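Local coordinates for protein peptidase family U32 (Geobacillus thermoleovorans, PDB 4HE6) that is of unknown function but forms the C-terminal domain of a putative U32-family peptidase, at residues G14-P17 with E18-I21. Residues are numbered along the deposited sequence; the frame is centred on the assembly and turned at random.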
ATOM      1  N   GLY A  14       0.475   8.443   3.429  1.00  6.88           N
ATOM      2  CA  GLY A  14      -0.368   9.560   3.025  1.00  8.71           C
ATOM      3  C   GLY A  14      -1.375   9.075   2.022  1.00  7.40           C
ATOM      4  O   GLY A  14      -1.268   8.013   1.412  1.00  7.16           O
ATOM      5  N   TYR A  15      -2.394   9.908   1.860  1.00  8.30           N
ATOM      6  CA  TYR A  15      -3.484   9.625   0.942  1.00  7.54           C
ATOM      7  C   TYR A  15      -4.074  10.941   0.433  1.00  7.51           C
ATOM      8  O   TYR A  15      -4.402  11.778   1.238  1.00 10.30           O
ATOM      9  CB  TYR A  15      -4.597   8.797   1.654  1.00  8.89           C
ATOM     10  CG  TYR A  15      -5.801   8.635   0.773  1.00  8.19           C
ATOM     11  CD1 TYR A  15      -5.809   7.824  -0.345  1.00  8.03           C
ATOM     12  CD2 TYR A  15      -6.993   9.304   1.070  1.00  8.04           C
ATOM     13  CE1 TYR A  15      -6.908   7.662  -1.159  1.00  7.96           C
ATOM     14  CE2 TYR A  15      -8.119   9.177   0.244  1.00  7.44           C
ATOM     15  CZ  TYR A  15      -8.072   8.354  -0.875  1.00  7.91           C
ATOM     16  OH  TYR A  15      -9.174   8.214  -1.704  1.00  9.40           O
ATOM     17  N   ASP A  16      -4.158  11.080  -0.869  1.00  7.12           N
ATOM     18  CA  ASP A  16      -4.717  12.280  -1.505  1.00  7.84           C
ATOM     19  C   ASP A  16      -6.176  12.021  -1.790  1.00  7.19           C
ATOM     20  O   ASP A  16      -6.485  11.255  -2.703  1.00  7.08           O
ATOM     21  CB  ASP A  16      -3.958  12.629  -2.784  1.00  9.10           C
ATOM     22  CG  ASP A  16      -4.450  13.903  -3.430  1.00 10.07           C
ATOM     23  OD1 ASP A  16      -5.605  14.309  -3.259  1.00 12.29           O
ATOM     24  OD2 ASP A  16      -3.594  14.496  -4.140  1.00 12.58           O
ATOM     25  N   PRO A  17      -7.102  12.599  -1.056  1.00  8.09           N
ATOM     26  CA  PRO A  17      -8.485  12.179  -1.215  1.00  8.47           C
ATOM     27  C   PRO A  17      -9.139  12.779  -2.446  1.00  7.91           C
ATOM     28  O   PRO A  17     -10.236  12.336  -2.823  1.00  9.62           O
ATOM     29  CB  PRO A  17      -9.185  12.775   0.042  1.00 11.97           C
ATOM     30  CG  PRO A  17      -8.370  13.988   0.285  1.00 13.23           C
ATOM     31  CD  PRO A  17      -6.940  13.613   0.000  1.00 10.29           C
ATOM     32  N   GLU A  18      -8.504  13.704  -3.129  1.00  6.77           N
ATOM     33  CA  GLU A  18      -9.009  14.213  -4.376  1.00  6.96           C
ATOM     34  C   GLU A  18      -8.721  13.245  -5.537  1.00  6.93           C
ATOM     35  O   GLU A  18      -9.544  13.113  -6.451  1.00  7.59           O
ATOM     36  CB  GLU A  18      -8.464  15.586  -4.682  1.00  8.19           C
ATOM     37  CG  GLU A  18      -8.894  16.643  -3.695  1.00  8.06           C
ATOM     38  CD  GLU A  18     -10.332  17.081  -3.751  1.00 11.03           C
ATOM     39  OE1 GLU A  18     -11.007  16.823  -4.751  1.00 12.71           O
ATOM     40  OE2 GLU A  18     -10.744  17.718  -2.745  1.00 18.42           O
ATOM     41  N   THR A  19      -7.565  12.610  -5.527  1.00  6.89           N
ATOM     42  CA  THR A  19      -7.088  11.782  -6.633  1.00  6.73           C
ATOM     43  C   THR A  19      -7.153  10.303  -6.336  1.00  6.22           C
ATOM     44  O   THR A  19      -7.043   9.461  -7.248  1.00  7.44           O
ATOM     45  CB  THR A  19      -5.681  12.147  -7.080  1.00  7.74           C
ATOM     46  OG1 THR A  19      -4.859  11.890  -5.988  1.00  8.58           O
ATOM     47  CG2 THR A  19      -5.530  13.619  -7.433  1.00 10.69           C
ATOM     48  N   GLY A  20      -7.301   9.932  -5.083  1.00  6.45           N
ATOM     49  CA  GLY A  20      -7.274   8.526  -4.766  1.00  6.91           C
ATOM     50  C   GLY A  20      -5.892   7.908  -4.657  1.00  6.32           C
ATOM     51  O   GLY A  20      -5.760   6.694  -4.513  1.00  7.82           O
ATOM     52  N   ILE A  21      -4.840   8.660  -4.739  1.00  6.37           N
ATOM     53  CA  ILE A  21      -3.470   8.164  -4.749  1.00  5.92           C
ATOM     54  C   ILE A  21      -2.943   8.068  -3.336  1.00  5.70           C
ATOM     55  O   ILE A  21      -2.909   9.052  -2.575  1.00  7.03           O
ATOM     56  CB  ILE A  21      -2.550   8.976  -5.670  0.76  6.81           C
ATOM     57  CG1 ILE A  21      -3.032   8.797  -7.114  0.76  8.03           C
ATOM     58  CG2 ILE A  21      -1.103   8.570  -5.434  0.76  8.45           C
ATOM     59  CD1 ILE A  21      -2.480   9.894  -7.986  0.76 12.54           C
TER
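Asp16 holds its CG trans to the backbone N (chi1 -177°), which places the carboxylate beside its own carbonyl carbon, with OD1 accepting from Glu18 N at 3.0 Å. That donor reaches OD1 on its anti side, 21° out of the carboxylate plane, and a weak second bond comes from Thr19 N. Thr19 OG1, set between its own backbone N and carbonyl carbon, lies in contact over the face of the Asp16 carboxylate, 3.3 Å from Asp16 CG; the same hydroxyl oxygen weakly accepts from Ile21 N. The side-chain oxygen Asp16 OD1 taking the N-H of Glu18, two residues on, defines an Asx turn, here built into the beta-hairpin connection between strands 10-16 and 21-26. Gly20 N closes the loop on Asp16 O at 2.8 Å, nearly in line with the C=O but bent at the donor, while Asp16 N donates to Ile21 O almost straight (N-H...O 171°). Gly20 has positive phi, a conformation that would jam a CB against the preceding carbonyl. An alanine at Asp16 takes away OD1, which would probably leave the Glu18 amide without its mate, weaken the hold on Thr19 N and free the turn to move. On the hairpin's flank, Tyr15 OH lies 3.6 Å from Gly20 CA, and the tyrosine side chain also touches Val75 and Pro78.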